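PDB 2YJQ: CEL44C, which probably hydrolyses internal beta-1,4-glucosidic linkages of xyloglucan and cellulose, the part described here being its family 44 glycoside hydrolase region with a TIM barrel. Local coordinates for residues 48-53 and 90-95; 40-45 and 387-392; 111-116 and 183-188. The protein carries 8 engineered substitutions. One frame throughout, in Å; residues are numbered along the deposited sequence.

Interaction 1 (48-53 and 90-95). Engineered in segment 90-95: Val92 (natural residue Thr). With BGC (beta-D-glucopyranose), chain C; BGC (beta-D-glucopyranose), chain B; OXZ (tetrahydrooxazine), chain E.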
loop_
_atom_site.group_PDB
_atom_site.type_symbol
_atom_site.label_atom_id
_atom_site.label_comp_id
_atom_site.label_asym_id
_atom_site.label_seq_id
_atom_site.Cartn_x
_atom_site.Cartn_y
_atom_site.Cartn_z
ATOM N N ASN A 48 -8.004 10.148 2.763
ATOM C CA ASN A 48 -8.486 11.436 3.349
ATOM C C ASN A 48 -9.839 11.361 4.032
ATOM O O ASN A 48 -10.025 11.851 5.136
ATOM C CB ASN A 48 -8.465 12.495 2.259
ATOM C CG ASN A 48 -7.035 12.842 1.842
ATOM O OD1 ASN A 48 -6.079 12.519 2.568
ATOM N ND2 ASN A 48 -6.874 13.493 0.699
ATOM N N ARG A 49 -10.774 10.661 3.418
ATOM C CA ARG A 49 -12.121 10.583 3.968
ATOM C C ARG A 49 -12.261 9.906 5.319
ATOM O O ARG A 49 -13.242 10.204 6.080
ATOM C CB ARG A 49 -13.037 9.891 2.946
ATOM C CG ARG A 49 -13.605 10.813 1.886
ATOM C CD ARG A 49 -14.853 11.539 2.447
ATOM N NE ARG A 49 -15.543 12.463 1.534
ATOM C CZ ARG A 49 -16.728 13.008 1.862
ATOM N NH1 ARG A 49 -17.325 12.720 3.009
ATOM N NH2 ARG A 49 -17.348 13.808 1.032
ATOM N N MET A 50 -11.314 9.018 5.670
ATOM C CA MET A 50 -11.422 8.236 6.931
ATOM C C MET A 50 -11.033 9.005 8.189
ATOM O O MET A 50 -11.461 8.663 9.306
ATOM C CB MET A 50 -10.663 6.905 6.864
ATOM C CG MET A 50 -11.360 5.872 6.013
ATOM S SD MET A 50 -12.990 5.461 6.584
ATOM C CE MET A 50 -12.808 4.579 8.144
ATOM N N THR A 51 -10.207 10.036 8.016
ATOM C CA THR A 51 -9.848 10.933 9.147
ATOM C C THR A 51 -11.104 11.376 9.933
ATOM O O THR A 51 -11.119 11.298 11.191
ATOM C CB THR A 51 -9.093 12.195 8.678
ATOM O OG1 THR A 51 -7.825 11.844 8.076
ATOM C CG2 THR A 51 -8.804 13.073 9.858
ATOM N N GLY A 52 -12.157 11.807 9.229
ATOM C CA GLY A 52 -13.275 12.413 9.957
ATOM C C GLY A 52 -14.519 11.567 9.933
ATOM O O GLY A 52 -15.657 12.067 10.231
ATOM N N TYR A 53 -14.322 10.266 9.620
ATOM C CA TYR A 53 -15.413 9.343 9.515
ATOM C C TYR A 53 -15.895 9.049 10.923
ATOM O O TYR A 53 -15.084 8.745 11.796
ATOM C CB TYR A 53 -15.018 8.042 8.782
ATOM C CG TYR A 53 -15.929 6.866 9.050
ATOM C CD1 TYR A 53 -17.146 6.733 8.344
ATOM C CD2 TYR A 53 -15.600 5.889 10.004
ATOM C CE1 TYR A 53 -18.024 5.678 8.555
ATOM C CE2 TYR A 53 -16.481 4.803 10.230
ATOM C CZ TYR A 53 -17.695 4.726 9.494
ATOM O OH TYR A 53 -18.595 3.671 9.654
ATOM N N ALA A 90 -21.741 0.703 9.513
ATOM C CA ALA A 90 -22.063 0.067 8.239
ATOM C C ALA A 90 -20.997 0.260 7.140
ATOM O O ALA A 90 -20.684 -0.718 6.439
ATOM C CB ALA A 90 -23.478 0.460 7.730
ATOM N N VAL A 91 -20.393 1.461 7.031
ATOM C CA VAL A 91 -19.351 1.647 6.008
ATOM C C VAL A 91 -18.307 0.594 6.252
ATOM O O VAL A 91 -17.869 -0.046 5.327
ATOM C CB VAL A 91 -18.702 3.048 5.980
ATOM C CG1 VAL A 91 -17.466 3.051 5.024
ATOM C CG2 VAL A 91 -19.723 4.116 5.513
ATOM N N VAL A 92 -17.961 0.388 7.510
ATOM C CA VAL A 92 -16.843 -0.468 7.892
ATOM C C VAL A 92 -17.166 -1.979 7.854
ATOM O O VAL A 92 -16.338 -2.791 7.343
ATOM C CB VAL A 92 -16.238 -0.065 9.262
ATOM C CG1 VAL A 92 -15.168 -1.114 9.727
ATOM C CG2 VAL A 92 -15.609 1.361 9.197
ATOM N N THR A 93 -18.355 -2.349 8.347
ATOM C CA THR A 93 -18.826 -3.762 8.348
ATOM C C THR A 93 -19.132 -4.243 6.901
ATOM O O THR A 93 -18.855 -5.425 6.503
ATOM C CB THR A 93 -20.025 -4.000 9.339
ATOM O OG1 THR A 93 -21.170 -3.191 8.975
ATOM C CG2 THR A 93 -19.637 -3.661 10.778
ATOM N N SER A 94 -19.667 -3.335 6.093
ATOM C CA SER A 94 -19.886 -3.659 4.700
ATOM C C SER A 94 -18.483 -3.906 4.045
ATOM O O SER A 94 -18.253 -5.006 3.578
ATOM C CB SER A 94 -20.747 -2.582 4.031
ATOM O OG SER A 94 -20.800 -2.693 2.629
ATOM N N PHE A 95 -17.542 -2.957 4.095
ATOM C CA PHE A 95 -16.127 -3.209 3.743
ATOM C C PHE A 95 -15.559 -4.555 4.316
ATOM O O PHE A 95 -14.986 -5.376 3.588
ATOM C CB PHE A 95 -15.235 -2.057 4.229
ATOM C CG PHE A 95 -13.778 -2.286 3.986
ATOM C CD1 PHE A 95 -13.198 -1.989 2.740
ATOM C CD2 PHE A 95 -12.963 -2.786 5.006
ATOM C CE1 PHE A 95 -11.794 -2.234 2.522
ATOM C CE2 PHE A 95 -11.585 -3.026 4.784
ATOM C CZ PHE A 95 -11.015 -2.734 3.560
HETATM C C2 BGC C . -8.458 11.993 -3.833
HETATM C C3 BGC C . -9.725 12.808 -3.616
HETATM C C4 BGC C . -10.675 11.986 -2.741
HETATM C C5 BGC C . -10.028 11.381 -1.498
HETATM C C6 BGC C . -10.959 10.377 -0.845
HETATM C C1 BGC C . -7.844 11.573 -2.482
HETATM O O2 BGC C . -7.494 12.760 -4.556
HETATM O O3 BGC C . -10.380 12.866 -4.881
HETATM O O4 BGC C . -11.666 12.780 -2.215
HETATM O O5 BGC C . -8.802 10.717 -1.832
HETATM O O6 BGC C . -10.252 9.953 0.328
HETATM C C2 BGC B . -13.870 13.439 -1.873
HETATM C C3 BGC B . -15.315 13.380 -2.422
HETATM C C4 BGC B . -15.354 13.682 -3.911
HETATM C C5 BGC B . -14.374 12.736 -4.584
HETATM C C6 BGC B . -14.544 12.889 -6.092
HETATM C C1 BGC B . -12.979 12.551 -2.707
HETATM O O2 BGC B . -13.795 13.033 -0.499
HETATM O O3 BGC B . -16.154 14.324 -1.780
HETATM O O4 BGC B . -16.655 13.321 -4.361
HETATM O O5 BGC B . -13.083 13.043 -4.032
HETATM O O6 BGC B . -13.381 13.413 -6.725
HETATM C C6 OXZ E . -3.979 11.892 -3.614
HETATM C C5 OXZ E . -4.229 10.755 -2.619
HETATM C C4 OXZ E . -5.573 10.889 -1.831
HETATM C C3 OXZ E . -5.718 9.837 -0.731
HETATM C C2 OXZ E . -4.509 9.820 0.247
HETATM O O6 OXZ E . -4.051 13.140 -2.873
HETATM O O5 OXZ E . -3.208 10.824 -1.615
HETATM O O4 OXZ E . -6.666 10.760 -2.740
HETATM O O3 OXZ E . -6.965 9.948 0.006
HETATM N N1 OXZ E . -3.286 9.878 -0.584
#
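In the TIM barrel, Tyr53 closes a type I beta turn begun at Met50, in the loop after strand 42-45, and brings its ring obliquely up to Val91 and Val92 at the start of helix 90-102. The two flanks of the ring divide the work: CE1 of Tyr53 lies 3.7 Å from CB of Val91, and CE2 of Tyr53 lies 3.7 Å from CG2 of Val92, an engineered residue. With CG anti to the backbone N (chi1 160°), the ring reaches out to the helix. CE of Met50 approaches CG2 of Val92 more loosely, at 4.4 Å. The hydroxyl of Tyr53 is hydrogen-bonded to Asn58, whose OD1 also takes the backbone N-H of Val91.

The start of the same loop grips sugar. Asn48 N donates to O3 of the tetrahydrooxazine at 3.0 Å, nearly straight at 173°. Arg49 N reaches O6 of the chain C glucose at 3.2 Å. The bent Arg49 chain offers its guanidinium edge to the chain B glucose, NE to O2 at 2.7 Å and NH2 to O3 at 3.1 Å. Asp71, in a salt bridge with NH2, and Ser60, bonded to NH1, fix that edge.

The chemistry is thus split: apolar contacts, with Asn58 OD1 joining Tyr53 OH to Val91 N, seat the turn on the helix, while directed N-H groups read neighbouring sugar hydroxyls.

Interaction 2 (40-45 and 387-392). With OXZ (tetrahydrooxazine), chain E; BGC (beta-D-glucopyranose), chain C.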
loop_
_atom_site.group_PDB
_atom_site.type_symbol
_atom_site.label_atom_id
_atom_site.label_comp_id
_atom_site.label_asym_id
_atom_site.label_seq_id
_atom_site.Cartn_x
_atom_site.Cartn_y
_atom_site.Cartn_z
ATOM N N MET A 40 -6.866 -10.330 -4.952
ATOM C CA MET A 40 -6.145 -9.577 -3.949
ATOM C C MET A 40 -6.002 -10.459 -2.669
ATOM O O MET A 40 -6.877 -11.286 -2.406
ATOM C CB MET A 40 -6.898 -8.275 -3.611
ATOM C CG MET A 40 -6.940 -7.238 -4.753
ATOM S SD MET A 40 -5.284 -6.658 -5.072
ATOM C CE MET A 40 -5.469 -5.627 -6.546
ATOM N N ALA A 41 -4.954 -10.201 -1.852
ATOM C CA ALA A 41 -4.846 -10.803 -0.503
ATOM C C ALA A 41 -5.146 -9.870 0.669
ATOM O O ALA A 41 -5.374 -10.390 1.796
ATOM C CB ALA A 41 -3.447 -11.406 -0.300
ATOM N N ALA A 42 -5.111 -8.543 0.444
ATOM C CA ALA A 42 -5.336 -7.551 1.495
ATOM C C ALA A 42 -6.118 -6.365 0.968
ATOM O O ALA A 42 -5.931 -5.954 -0.193
ATOM C CB ALA A 42 -3.992 -7.028 2.045
ATOM N N ARG A 43 -6.930 -5.778 1.852
ATOM C CA ARG A 43 -7.725 -4.626 1.501
ATOM C C ARG A 43 -7.652 -3.591 2.628
ATOM O O ARG A 43 -7.625 -3.947 3.823
ATOM C CB ARG A 43 -9.187 -5.051 1.231
ATOM C CG ARG A 43 -9.364 -5.838 -0.082
ATOM C CD ARG A 43 -10.800 -6.429 -0.219
ATOM N NE ARG A 43 -11.814 -5.440 -0.604
ATOM C CZ ARG A 43 -12.797 -4.993 0.194
ATOM N NH1 ARG A 43 -12.908 -5.392 1.475
ATOM N NH2 ARG A 43 -13.639 -4.069 -0.300
ATOM N N ARG A 44 -7.556 -2.327 2.227
ATOM C CA ARG A 44 -7.515 -1.191 3.171
ATOM C C ARG A 44 -8.702 -0.198 3.002
ATOM O O ARG A 44 -9.109 0.097 1.906
ATOM C CB ARG A 44 -6.197 -0.459 2.993
ATOM C CG ARG A 44 -6.041 0.890 3.753
ATOM C CD ARG A 44 -4.686 1.466 3.465
ATOM N NE ARG A 44 -4.358 2.689 4.209
ATOM C CZ ARG A 44 -4.508 3.958 3.748
ATOM N NH1 ARG A 44 -5.071 4.176 2.564
ATOM N NH2 ARG A 44 -4.112 5.019 4.504
ATOM N N LEU A 45 -9.208 0.330 4.114
ATOM C CA LEU A 45 -10.242 1.367 4.150
ATOM C C LEU A 45 -9.532 2.526 4.777
ATOM O O LEU A 45 -9.353 2.513 5.979
ATOM C CB LEU A 45 -11.397 0.930 5.079
ATOM C CG LEU A 45 -12.524 1.978 5.097
ATOM C CD1 LEU A 45 -13.068 2.221 3.697
ATOM C CD2 LEU A 45 -13.630 1.518 5.937
ATOM N N MET A 387 3.035 -5.379 3.492
ATOM C CA MET A 387 1.704 -5.051 2.967
ATOM C C MET A 387 1.833 -3.902 2.007
ATOM O O MET A 387 2.627 -2.994 2.245
ATOM C CB MET A 387 0.737 -4.743 4.069
ATOM C CG MET A 387 -0.699 -4.607 3.568
ATOM S SD MET A 387 -1.822 -4.420 4.957
ATOM C CE MET A 387 -2.011 -6.131 5.564
ATOM N N ALA A 388 1.103 -3.945 0.887
ATOM C CA ALA A 388 1.069 -2.785 0.013
ATOM C C ALA A 388 -0.282 -2.651 -0.685
ATOM O O ALA A 388 -0.938 -3.638 -1.039
ATOM C CB ALA A 388 2.204 -2.828 -0.995
ATOM N N ASN A 389 -0.725 -1.403 -0.865
ATOM C CA ASN A 389 -2.095 -1.206 -1.234
ATOM C C ASN A 389 -2.171 -0.138 -2.285
ATOM O O ASN A 389 -1.957 1.075 -1.972
ATOM C CB ASN A 389 -2.917 -0.791 -0.023
ATOM C CG ASN A 389 -2.928 -1.806 1.049
ATOM O OD1 ASN A 389 -3.853 -2.657 1.130
ATOM N ND2 ASN A 389 -1.974 -1.729 1.913
ATOM N N TYR A 390 -2.513 -0.553 -3.503
ATOM C CA TYR A 390 -2.632 0.357 -4.616
ATOM C C TYR A 390 -3.694 1.434 -4.329
ATOM O O TYR A 390 -4.635 1.188 -3.574
ATOM C CB TYR A 390 -3.014 -0.425 -5.865
ATOM C CG TYR A 390 -3.373 0.441 -7.063
ATOM C CD1 TYR A 390 -2.400 1.166 -7.738
ATOM C CD2 TYR A 390 -4.713 0.499 -7.540
ATOM C CE1 TYR A 390 -2.733 1.963 -8.847
ATOM C CE2 TYR A 390 -5.046 1.262 -8.645
ATOM C CZ TYR A 390 -4.049 2.006 -9.280
ATOM O OH TYR A 390 -4.395 2.769 -10.347
ATOM N N TRP A 391 -3.512 2.619 -4.893
ATOM C CA TRP A 391 -4.502 3.679 -4.765
ATOM C C TRP A 391 -4.920 4.230 -6.148
ATOM O O TRP A 391 -4.057 4.557 -6.972
ATOM C CB TRP A 391 -4.008 4.803 -3.831
ATOM C CG TRP A 391 -5.010 5.885 -3.763
ATOM C CD1 TRP A 391 -5.117 6.924 -4.618
ATOM C CD2 TRP A 391 -6.097 6.006 -2.836
ATOM N NE1 TRP A 391 -6.175 7.723 -4.273
ATOM C CE2 TRP A 391 -6.809 7.177 -3.192
ATOM C CE3 TRP A 391 -6.516 5.261 -1.710
ATOM C CZ2 TRP A 391 -7.941 7.625 -2.480
ATOM C CZ3 TRP A 391 -7.648 5.671 -1.020
ATOM C CH2 TRP A 391 -8.347 6.854 -1.386
ATOM N N LYS A 392 -6.228 4.307 -6.401
ATOM C CA LYS A 392 -6.728 4.836 -7.665
ATOM C C LYS A 392 -6.686 6.370 -7.713
ATOM O O LYS A 392 -7.448 7.029 -7.014
ATOM C CB LYS A 392 -8.160 4.301 -7.980
ATOM C CG LYS A 392 -8.283 2.780 -8.219
ATOM C CD LYS A 392 -9.739 2.372 -8.343
ATOM C CE LYS A 392 -10.250 2.671 -9.741
ATOM N NZ LYS A 392 -11.756 2.517 -9.788
HETATM C C6 OXZ E . -3.979 11.892 -3.614
HETATM C C5 OXZ E . -4.229 10.755 -2.619
HETATM C C4 OXZ E . -5.573 10.889 -1.831
HETATM C C3 OXZ E . -5.718 9.837 -0.731
HETATM C C2 OXZ E . -4.509 9.820 0.247
HETATM O O6 OXZ E . -4.051 13.140 -2.873
HETATM O O5 OXZ E . -3.208 10.824 -1.615
HETATM O O4 OXZ E . -6.666 10.760 -2.740
HETATM O O3 OXZ E . -6.965 9.948 0.006
HETATM N N1 OXZ E . -3.286 9.878 -0.584
HETATM C C2 BGC C . -8.458 11.993 -3.833
HETATM C C3 BGC C . -9.725 12.808 -3.616
HETATM C C4 BGC C . -10.675 11.986 -2.741
HETATM C C5 BGC C . -10.028 11.381 -1.498
HETATM C C6 BGC C . -10.959 10.377 -0.845
HETATM C C1 BGC C . -7.844 11.573 -2.482
HETATM O O2 BGC C . -7.494 12.760 -4.556
HETATM O O3 BGC C . -10.380 12.866 -4.881
HETATM O O4 BGC C . -11.666 12.780 -2.215
HETATM O O5 BGC C . -8.802 10.717 -1.832
HETATM O O6 BGC C . -10.252 9.953 0.328
HETATM O O HOH W 1 -4.679 -4.285 3.755
#
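Strands 42-45 and 387-390 lie on either side of strand 29-30 in the barrel wall, their axes 7.4 Å apart at closest approach and their directions 64° apart, and the CA atoms of Arg44 and Asn389 are 7.0 Å apart. They are not sheet neighbours, and what joins them is side chains and a water.

Met387 leaves its strand extended and then bends at the sulfur (chi3 -79°), which carries CE to 4.1 Å from CB of Ala42. Next along, the Asn389 amide turns its OD1 to the flank of Arg44, 3.7 Å from CB of that residue. A water joins the two strands, donating to OD1 of Asn389 at 3.2 Å and, weakly, to the carbonyl O of Arg43 at 3.0 Å. The extended Arg44 chain carries its guanidinium past Asn389 to bond Asn31, whereas Arg43 leaves the barrel interior for a salt bridge with Asp33.

Trp391 follows the strand and serves the substrate cleft. One face of its indole lies under the tetrahydrooxazine, with C3 of that ligand 3.6 Å above the plane and offset toward the rim; CZ2 of Trp391 also comes to 3.3 Å from O5 of the chain C glucose. With an alanine in its place, the tetrahydrooxazine ring would probably lose the flat surface beneath C3, and O5 of the glucose its neighbour CZ2, leaving the tetrahydrooxazine freer to tilt.

Ala42 and Met387 thus meet through carbon alone, Asn389 gains a water-mediated link, weak at its Arg43 end, to the backbone of strand 42-45, and the indole adds a flat, largely apolar face against C3 to the polar grip on the ligand.

Interaction 3 (111-116 and 183-188). With OXZ (tetrahydrooxazine), chain E.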
loop_
_atom_site.group_PDB
_atom_site.type_symbol
_atom_site.label_atom_id
_atom_site.label_comp_id
_atom_site.label_asym_id
_atom_site.label_seq_id
_atom_site.Cartn_x
_atom_site.Cartn_y
_atom_site.Cartn_z
ATOM N N PRO A 111 -9.790 7.112 13.818
ATOM C CA PRO A 111 -9.598 8.550 13.783
ATOM C C PRO A 111 -8.669 9.038 14.849
ATOM O O PRO A 111 -8.831 8.638 16.024
ATOM C CB PRO A 111 -10.993 9.082 14.093
ATOM C CG PRO A 111 -11.582 8.067 14.932
ATOM C CD PRO A 111 -11.065 6.734 14.457
ATOM N N MET A 112 -7.742 9.914 14.485
ATOM C CA MET A 112 -6.858 10.503 15.480
ATOM C C MET A 112 -6.688 12.055 15.379
ATOM O O MET A 112 -6.121 12.646 16.296
ATOM C CB MET A 112 -5.471 9.916 15.335
ATOM C CG MET A 112 -4.875 9.423 16.593
ATOM S SD MET A 112 -3.225 8.646 16.371
ATOM C CE MET A 112 -2.350 9.481 15.100
ATOM N N ALA A 113 -7.108 12.694 14.284
ATOM C CA ALA A 113 -6.984 14.164 14.206
ATOM C C ALA A 113 -7.776 14.938 15.296
ATOM O O ALA A 113 -7.451 16.054 15.590
ATOM C CB ALA A 113 -7.301 14.724 12.766
ATOM N N GLY A 114 -8.756 14.333 15.932
ATOM C CA GLY A 114 -9.410 14.974 17.078
ATOM C C GLY A 114 -10.927 14.936 16.950
ATOM O O GLY A 114 -11.664 14.788 17.956
ATOM N N TYR A 115 -11.446 15.099 15.744
ATOM C CA TYR A 115 -12.943 15.128 15.664
ATOM C C TYR A 115 -13.462 14.339 14.499
ATOM O O TYR A 115 -12.698 14.016 13.575
ATOM C CB TYR A 115 -13.476 16.574 15.565
ATOM C CG TYR A 115 -13.064 17.427 16.712
ATOM C CD1 TYR A 115 -11.801 17.985 16.763
ATOM C CD2 TYR A 115 -13.939 17.640 17.778
ATOM C CE1 TYR A 115 -11.413 18.768 17.830
ATOM C CE2 TYR A 115 -13.562 18.442 18.853
ATOM C CZ TYR A 115 -12.310 18.972 18.881
ATOM O OH TYR A 115 -11.971 19.753 19.950
ATOM N N VAL A 116 -14.755 14.025 14.541
ATOM C CA VAL A 116 -15.388 13.413 13.383
ATOM C C VAL A 116 -16.744 14.085 13.093
ATOM O O VAL A 116 -17.358 14.663 13.992
ATOM C CB VAL A 116 -15.518 11.880 13.542
ATOM C CG1 VAL A 116 -14.119 11.218 13.583
ATOM C CG2 VAL A 116 -16.367 11.532 14.787
ATOM N N ALA A 183 -5.276 1.346 11.423
ATOM C CA ALA A 183 -4.295 2.420 11.087
ATOM C C ALA A 183 -4.595 3.651 11.893
ATOM O O ALA A 183 -5.772 3.943 12.174
ATOM C CB ALA A 183 -4.336 2.786 9.608
ATOM N N LEU A 184 -3.534 4.334 12.291
ATOM C CA LEU A 184 -3.611 5.528 13.112
ATOM C C LEU A 184 -3.844 6.767 12.176
ATOM O O LEU A 184 -2.880 7.489 11.758
ATOM C CB LEU A 184 -2.347 5.683 14.001
ATOM C CG LEU A 184 -1.989 4.451 14.885
ATOM C CD1 LEU A 184 -0.684 4.649 15.605
ATOM C CD2 LEU A 184 -3.070 4.128 15.885
ATOM N N ASP A 185 -5.147 6.961 11.862
ATOM C CA ASP A 185 -5.608 8.036 10.973
ATOM C C ASP A 185 -4.843 7.902 9.657
ATOM O O ASP A 185 -4.445 6.784 9.277
ATOM C CB ASP A 185 -5.325 9.381 11.633
ATOM C CG ASP A 185 -6.302 10.451 11.204
ATOM O OD1 ASP A 185 -6.032 10.996 10.086
ATOM O OD2 ASP A 185 -7.306 10.677 11.962
ATOM N N ASN A 186 -4.582 9.029 9.005
ATOM C CA ASN A 186 -4.139 9.065 7.625
ATOM C C ASN A 186 -3.444 10.372 7.410
ATOM O O ASN A 186 -3.985 11.413 7.771
ATOM C CB ASN A 186 -5.348 8.982 6.660
ATOM C CG ASN A 186 -4.950 9.080 5.185
ATOM O OD1 ASN A 186 -4.927 10.185 4.586
ATOM N ND2 ASN A 186 -4.646 7.949 4.588
ATOM N N GLU A 187 -2.278 10.325 6.787
ATOM C CA GLU A 187 -1.468 11.535 6.500
ATOM C C GLU A 187 -1.527 12.692 7.512
ATOM O O GLU A 187 -1.851 13.848 7.192
ATOM C CB GLU A 187 -1.678 12.008 5.069
ATOM C CG GLU A 187 -1.730 10.809 4.094
ATOM C CD GLU A 187 -1.869 11.197 2.654
ATOM O OE1 GLU A 187 -2.342 12.330 2.412
ATOM O OE2 GLU A 187 -1.520 10.369 1.785
ATOM N N PRO A 188 -1.132 12.413 8.737
ATOM C CA PRO A 188 -1.293 13.460 9.730
ATOM C C PRO A 188 -0.470 14.738 9.458
ATOM O O PRO A 188 -0.839 15.768 9.987
ATOM C CB PRO A 188 -0.781 12.783 11.003
ATOM C CG PRO A 188 0.446 11.971 10.421
ATOM C CD PRO A 188 -0.230 11.333 9.203
HETATM C C6 OXZ E . -3.979 11.892 -3.614
HETATM C C5 OXZ E . -4.229 10.755 -2.619
HETATM C C4 OXZ E . -5.573 10.889 -1.831
HETATM C C3 OXZ E . -5.718 9.837 -0.731
HETATM C C2 OXZ E . -4.509 9.820 0.247
HETATM O O6 OXZ E . -4.051 13.140 -2.873
HETATM O O5 OXZ E . -3.208 10.824 -1.615
HETATM O O4 OXZ E . -6.666 10.760 -2.740
HETATM O O3 OXZ E . -6.965 9.948 0.006
HETATM N N1 OXZ E . -3.286 9.878 -0.584
#
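Asp185 and Met112 meet where the loops leaving barrel strands 105-110 and 181-184 run side by side at the C-terminal mouth of the TIM barrel. CB of Asp185 rests 3.7 Å from CB of Met112. CG of Asp185, anti to the backbone N (chi1 -152°), lies 3.6 Å from Met112 N and points OD2 at the backbone N-H groups of Met112 and Ala113. OD2 is gripped twice. Met112 N comes in on the anti lone pair of Asp185 OD2 at 2.7 Å and almost straight (173°), while Ala113 N approaches that oxygen from above the carboxylate plane, 3.1 Å away and with a more bent bond. OD1 works in the other direction: Asn186 N reaches it at 2.7 Å, tilted from the plane on the anti side, and Thr51 OG1 and Trp191 NE1 are bonded to it as well. With both oxygens held, the carboxylate is likely to have little freedom to rotate, and this buried group gathers backbone N-H groups of both segments, besides Thr51 and Trp191.

Beside the carboxylate, Leu184 sits at the centre of an inverse gamma turn. SD of Met112 lies 3.9 Å from CB of Leu184, the two side chains crossing obliquely, and helix 205-222 covers them through Ser212 and Leu215.

Asp185 stands just before the Asn186-Glu187 pair, an Asn-Glu sequence following the fourth barrel strand as in many TIM-barrel glycosidases. Its bonds are likely to steady the root of the loop, which two residues on carries Glu187 to the ligand. Glu187 extends beyond CG and is also bonded to His284 through OE2; that same OE2 accepts from N1 of the tetrahydrooxazine at 3.0 Å.

How the interactions relate
All three contacts converge on the tetrahydrooxazine: interaction 1 supplies a backbone N-H, interaction 2 the indole platform and interaction 3 a carboxylate, with Tyr286 bonding the ligand too. Interactions 1 and 2 also share the chain C glucose. Their centres are 15 Å apart, bridged by a probable hydrogen bond between Phe95 O and Arg43 NH1 at 3.0 Å and by Met50 SD packing 3.8 Å from Leu45 CG. Interactions 1 and 3, with centres 12 Å apart, are tied by Thr51 OG1 and Asp185 OD1 at 2.8 Å, also a probable hydrogen bond. Along the chain, both are nested inside the long loop that interaction 2 closes.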